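Local atomic coordinates of sensor kinase CusS (Escherichia coli, PDB entry 5KU5), a protein that senses copper and silver ions in the periplasm and, as a membrane histidine kinase, activates the response regulator CusR by phosphorylation. Residues 46-58 / 125-137. Residues are numbered along the deposited sequence; the frame is centred on the assembly and turned at random.
Sequences YSNVLISLADSQG and KPIYTLYIALSID. With AG (silver ion), chain E.
Leu53 lays its fork across the ring of Tyr128 where strands 49-54 and 128-135 run side by side, antiparallel at 166°, as neighbours in the sheet of the PDC-fold periplasmic sensor domain. The evidence for a CH-pi contact is direct: Leu53 CD2 lies 3.8 Å from the ring centroid and 6° off its normal, while CD1 fits against Tyr128 CB at 3.6 Å. With CG anti to the backbone N (chi1 -166°), Leu53 turns this fork toward the neighbouring strand. Ile127 CG1 covers the opposite ring face, so the ring is a plate clamped between two aliphatic knobs. Replacing Tyr128 by alanine is likely to open a gap between Leu53 CD2 and Ile127 CG1, each losing its ring face, while Leu53 CD1 would still meet a CB.

Farther along the same face, Ile51 CD1 lies against Leu130 CD1 at 3.9 Å, and Val49 presents one methyl to each neighbour: CG1 to Ile132 CG2, and CG2 to Leu134 CD1 at 3.7 Å. Helix 2-25 covers this apolar surface, its Leu21 touching Leu130 and its Leu14 touching Ile132. On the other face Ala133 CB lies beside Leu50 CB, and the Tyr131 ring reaches diagonally across to the neighbouring strand, where CE1 meets Ala54 CB. Seven backbone hydrogen bonds fix the register, from Ser135 N to Asn48 O at one end to the Ala54-Thr129 pair at the other.

Just before this pairing, the Ser47 carbonyl oxygen binds a silver ion together with Met96 and His108, while Ser47 OG hydrogen-bonds Glu16 of the second subunit. Beyond the opposite end, a water links the turn at Ser56 to the corner at Ile127, accepting from Ser56 N at 2.7 Å and donating to Ile127 O at 2.9 Å.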
loop_
_atom_site.group_PDB
_atom_site.type_symbol
_atom_site.label_atom_id
_atom_site.label_comp_id
_atom_site.label_asym_id
_atom_site.label_seq_id
_atom_site.Cartn_x
_atom_site.Cartn_y
_atom_site.Cartn_z
ATOM N N TYR A 46 -3.867 -6.846 5.701
ATOM C CA TYR A 46 -4.200 -5.444 5.395
ATOM C C TYR A 46 -4.524 -4.622 6.647
ATOM O O TYR A 46 -5.280 -5.069 7.510
ATOM C CB TYR A 46 -5.401 -5.339 4.435
ATOM C CG TYR A 46 -5.206 -5.813 2.998
ATOM C CD1 TYR A 46 -3.950 -5.810 2.371
ATOM C CD2 TYR A 46 -6.310 -6.215 2.242
ATOM C CE1 TYR A 46 -3.804 -6.229 1.051
ATOM C CE2 TYR A 46 -6.172 -6.634 0.924
ATOM C CZ TYR A 46 -4.921 -6.639 0.332
ATOM O OH TYR A 46 -4.794 -7.050 -0.974
ATOM N N SER A 47 -3.972 -3.409 6.714
ATOM C CA SER A 47 -4.223 -2.477 7.821
ATOM C C SER A 47 -5.381 -1.507 7.552
ATOM O O SER A 47 -6.018 -1.030 8.497
ATOM C CB SER A 47 -2.959 -1.666 8.117
ATOM O OG SER A 47 -2.750 -0.661 7.134
ATOM N N ASN A 48 -5.630 -1.201 6.278
ATOM C CA ASN A 48 -6.581 -0.151 5.880
ATOM C C ASN A 48 -7.536 -0.533 4.731
ATOM O O ASN A 48 -8.125 0.347 4.096
ATOM C CB ASN A 48 -5.791 1.112 5.513
ATOM C CG ASN A 48 -4.915 0.927 4.277
ATOM O OD1 ASN A 48 -4.554 -0.194 3.906
ATOM N ND2 ASN A 48 -4.565 2.033 3.638
ATOM N N VAL A 49 -7.692 -1.832 4.475
ATOM C CA VAL A 49 -8.522 -2.327 3.378
ATOM C C VAL A 49 -9.420 -3.460 3.876
ATOM O O VAL A 49 -8.967 -4.349 4.600
ATOM C CB VAL A 49 -7.658 -2.821 2.190
ATOM C CG1 VAL A 49 -8.508 -3.505 1.119
ATOM C CG2 VAL A 49 -6.883 -1.663 1.582
ATOM N N LEU A 50 -10.694 -3.406 3.492
ATOM C CA LEU A 50 -11.635 -4.503 3.703
ATOM C C LEU A 50 -12.080 -5.001 2.342
ATOM O O LEU A 50 -12.230 -4.206 1.406
ATOM C CB LEU A 50 -12.856 -4.031 4.487
ATOM C CG LEU A 50 -12.616 -3.572 5.924
ATOM C CD1 LEU A 50 -13.882 -2.938 6.473
ATOM C CD2 LEU A 50 -12.155 -4.725 6.806
ATOM N N ILE A 51 -12.271 -6.314 2.225
ATOM C CA ILE A 51 -12.801 -6.895 0.997
ATOM C C ILE A 51 -13.941 -7.862 1.301
ATOM O O ILE A 51 -14.052 -8.382 2.415
ATOM C CB ILE A 51 -11.698 -7.571 0.131
ATOM C CG1 ILE A 51 -11.266 -8.934 0.693
ATOM C CG2 ILE A 51 -10.490 -6.653 -0.034
ATOM C CD1 ILE A 51 -11.908 -10.123 0.004
ATOM N N SER A 52 -14.784 -8.080 0.296
ATOM C CA SER A 52 -15.831 -9.090 0.350
ATOM C C SER A 52 -15.956 -9.755 -1.014
ATOM O O SER A 52 -15.998 -9.072 -2.039
ATOM C CB SER A 52 -17.165 -8.465 0.741
ATOM O OG SER A 52 -18.171 -9.463 0.845
ATOM N N LEU A 53 -16.012 -11.084 -1.011
ATOM C CA LEU A 53 -16.126 -11.872 -2.226
ATOM C C LEU A 53 -17.502 -12.530 -2.252
ATOM O O LEU A 53 -17.842 -13.303 -1.352
ATOM C CB LEU A 53 -15.017 -12.925 -2.272
ATOM C CG LEU A 53 -14.776 -13.616 -3.617
ATOM C CD1 LEU A 53 -14.214 -12.640 -4.642
ATOM C CD2 LEU A 53 -13.842 -14.804 -3.439
ATOM N N ALA A 54 -18.290 -12.194 -3.273
ATOM C CA ALA A 54 -19.624 -12.755 -3.467
ATOM C C ALA A 54 -19.579 -13.832 -4.542
ATOM O O ALA A 54 -18.784 -13.739 -5.481
ATOM C CB ALA A 54 -20.602 -11.659 -3.861
ATOM N N ASP A 55 -20.435 -14.845 -4.402
ATOM C CA ASP A 55 -20.529 -15.934 -5.382
ATOM C C ASP A 55 -21.482 -15.574 -6.530
ATOM O O ASP A 55 -22.013 -14.463 -6.573
ATOM C CB ASP A 55 -20.910 -17.265 -4.692
ATOM C CG ASP A 55 -22.352 -17.308 -4.172
ATOM O OD1 ASP A 55 -23.117 -16.332 -4.320
ATOM O OD2 ASP A 55 -22.716 -18.353 -3.594
ATOM N N SER A 56 -21.683 -16.517 -7.449
ATOM C CA SER A 56 -22.608 -16.365 -8.587
ATOM C C SER A 56 -24.020 -15.875 -8.219
ATOM O O SER A 56 -24.612 -15.087 -8.959
ATOM C CB SER A 56 -22.707 -17.695 -9.346
ATOM O OG SER A 56 -23.719 -17.664 -10.337
ATOM N N GLN A 57 -24.545 -16.333 -7.083
ATOM C CA GLN A 57 -25.894 -15.957 -6.622
ATOM C C GLN A 57 -25.926 -14.682 -5.757
ATOM O O GLN A 57 -26.979 -14.328 -5.222
ATOM C CB GLN A 57 -26.546 -17.123 -5.857
ATOM C CG GLN A 57 -26.931 -18.316 -6.727
ATOM C CD GLN A 57 -25.752 -19.199 -7.096
ATOM O OE1 GLN A 57 -25.423 -19.349 -8.272
ATOM N NE2 GLN A 57 -25.106 -19.784 -6.092
ATOM N N GLY A 58 -24.792 -13.993 -5.628
ATOM C CA GLY A 58 -24.708 -12.774 -4.829
ATOM C C GLY A 58 -24.650 -13.016 -3.331
ATOM O O GLY A 58 -25.037 -12.143 -2.553
ATOM N N LYS A 125 -18.816 -16.470 -17.877
ATOM C CA LYS A 125 -18.994 -15.426 -16.860
ATOM C C LYS A 125 -18.156 -15.755 -15.612
ATOM O O LYS A 125 -18.179 -16.900 -15.154
ATOM C CB LYS A 125 -20.470 -15.302 -16.479
ATOM C CG LYS A 125 -20.787 -14.101 -15.600
ATOM C CD LYS A 125 -22.278 -13.986 -15.337
ATOM C CE LYS A 125 -22.599 -12.761 -14.498
ATOM N NZ LYS A 125 -24.026 -12.755 -14.066
ATOM N N PRO A 126 -17.421 -14.760 -15.054
ATOM C CA PRO A 126 -16.645 -15.032 -13.834
ATOM C C PRO A 126 -17.519 -15.436 -12.642
ATOM O O PRO A 126 -18.601 -14.880 -12.458
ATOM C CB PRO A 126 -15.937 -13.699 -13.561
ATOM C CG PRO A 126 -15.868 -13.030 -14.888
ATOM C CD PRO A 126 -17.152 -13.401 -15.565
ATOM N N ILE A 127 -17.047 -16.409 -11.866
ATOM C CA ILE A 127 -17.824 -16.960 -10.742
ATOM C C ILE A 127 -17.970 -16.030 -9.530
ATOM O O ILE A 127 -18.892 -16.220 -8.734
ATOM C CB ILE A 127 -17.293 -18.341 -10.262
ATOM C CG1 ILE A 127 -15.845 -18.261 -9.747
ATOM C CG2 ILE A 127 -17.420 -19.373 -11.377
ATOM C CD1 ILE A 127 -15.330 -19.564 -9.174
ATOM N N TYR A 128 -17.078 -15.046 -9.383
ATOM C CA TYR A 128 -17.109 -14.139 -8.229
ATOM C C TYR A 128 -17.339 -12.679 -8.603
ATOM O O TYR A 128 -17.085 -12.265 -9.732
ATOM C CB TYR A 128 -15.794 -14.197 -7.451
ATOM C CG TYR A 128 -15.371 -15.556 -6.937
ATOM C CD1 TYR A 128 -16.233 -16.342 -6.168
ATOM C CD2 TYR A 128 -14.077 -16.033 -7.169
ATOM C CE1 TYR A 128 -15.829 -17.579 -5.678
ATOM C CE2 TYR A 128 -13.665 -17.266 -6.682
ATOM C CZ TYR A 128 -14.539 -18.035 -5.938
ATOM O OH TYR A 128 -14.116 -19.255 -5.460
ATOM N N THR A 129 -17.819 -11.911 -7.627
ATOM C CA THR A 129 -17.758 -10.453 -7.655
ATOM C C THR A 129 -16.961 -10.035 -6.429
ATOM O O THR A 129 -17.371 -10.306 -5.302
ATOM C CB THR A 129 -19.155 -9.809 -7.625
ATOM O OG1 THR A 129 -19.913 -10.277 -8.742
ATOM C CG2 THR A 129 -19.064 -8.282 -7.706
ATOM N N LEU A 130 -15.818 -9.397 -6.662
ATOM C CA LEU A 130 -14.942 -8.911 -5.599
ATOM C C LEU A 130 -15.299 -7.468 -5.257
ATOM O O LEU A 130 -15.358 -6.624 -6.147
ATOM C CB LEU A 130 -13.479 -8.983 -6.048
ATOM C CG LEU A 130 -12.406 -8.440 -5.100
ATOM C CD1 LEU A 130 -12.414 -9.172 -3.762
ATOM C CD2 LEU A 130 -11.046 -8.540 -5.762
ATOM N N TYR A 131 -15.534 -7.201 -3.972
ATOM C CA TYR A 131 -15.759 -5.851 -3.450
ATOM C C TYR A 131 -14.533 -5.445 -2.638
ATOM O O TYR A 131 -14.068 -6.221 -1.804
ATOM C CB TYR A 131 -16.999 -5.821 -2.556
ATOM C CG TYR A 131 -18.293 -6.094 -3.286
ATOM C CD1 TYR A 131 -18.664 -7.394 -3.624
ATOM C CD2 TYR A 131 -19.156 -5.052 -3.637
ATOM C CE1 TYR A 131 -19.854 -7.651 -4.290
ATOM C CE2 TYR A 131 -20.346 -5.300 -4.307
ATOM C CZ TYR A 131 -20.689 -6.599 -4.633
ATOM O OH TYR A 131 -21.869 -6.858 -5.295
ATOM N N ILE A 132 -14.020 -4.239 -2.888
ATOM C CA ILE A 132 -12.804 -3.726 -2.244
ATOM C C ILE A 132 -13.124 -2.372 -1.620
ATOM O O ILE A 132 -13.625 -1.496 -2.314
ATOM C CB ILE A 132 -11.654 -3.517 -3.263
ATOM C CG1 ILE A 132 -11.432 -4.775 -4.117
ATOM C CG2 ILE A 132 -10.363 -3.132 -2.539
ATOM C CD1 ILE A 132 -10.554 -4.551 -5.332
ATOM N N ALA A 133 -12.814 -2.205 -0.333
ATOM C CA ALA A 133 -13.030 -0.949 0.388
ATOM C C ALA A 133 -11.714 -0.438 0.980
ATOM O O ALA A 133 -11.068 -1.148 1.745
ATOM C CB ALA A 133 -14.061 -1.150 1.488
ATOM N N LEU A 134 -11.333 0.791 0.622
ATOM C CA LEU A 134 -10.116 1.445 1.126
ATOM C C LEU A 134 -10.490 2.553 2.107
ATOM O O LEU A 134 -11.393 3.345 1.835
ATOM C CB LEU A 134 -9.309 2.043 -0.035
ATOM C CG LEU A 134 -8.050 2.855 0.307
ATOM C CD1 LEU A 134 -6.995 1.963 0.936
ATOM C CD2 LEU A 134 -7.493 3.541 -0.931
ATOM N N SER A 135 -9.780 2.617 3.233
ATOM C CA SER A 135 -10.053 3.613 4.273
ATOM C C SER A 135 -9.763 5.036 3.801
ATOM O O SER A 135 -8.693 5.305 3.255
ATOM C CB SER A 135 -9.231 3.333 5.532
ATOM O OG SER A 135 -9.369 4.395 6.464
ATOM N N ILE A 136 -10.716 5.935 4.035
ATOM C CA ILE A 136 -10.572 7.353 3.685
ATOM C C ILE A 136 -10.639 8.272 4.909
ATOM O O ILE A 136 -10.771 9.484 4.763
ATOM C CB ILE A 136 -11.617 7.782 2.621
ATOM C CG1 ILE A 136 -13.050 7.763 3.172
ATOM C CG2 ILE A 136 -11.521 6.874 1.407
ATOM C CD1 ILE A 136 -14.078 8.357 2.229
ATOM N N ASP A 137 -10.526 7.706 6.108
ATOM C CA ASP A 137 -10.694 8.484 7.343
ATOM C C ASP A 137 -9.649 9.584 7.483
ATOM O O ASP A 137 -9.973 10.691 7.914
ATOM C CB ASP A 137 -10.659 7.581 8.575
ATOM C CG ASP A 137 -11.797 6.586 8.593
ATOM O OD1 ASP A 137 -11.764 5.630 7.790
ATOM O OD2 ASP A 137 -12.722 6.747 9.412
HETATM AG AG AG E . -8.300 -0.620 9.403
HETATM O O HOH W 1 -21.593 -11.802 -7.604
HETATM O O HOH W 2 -20.081 -18.656 -7.642
#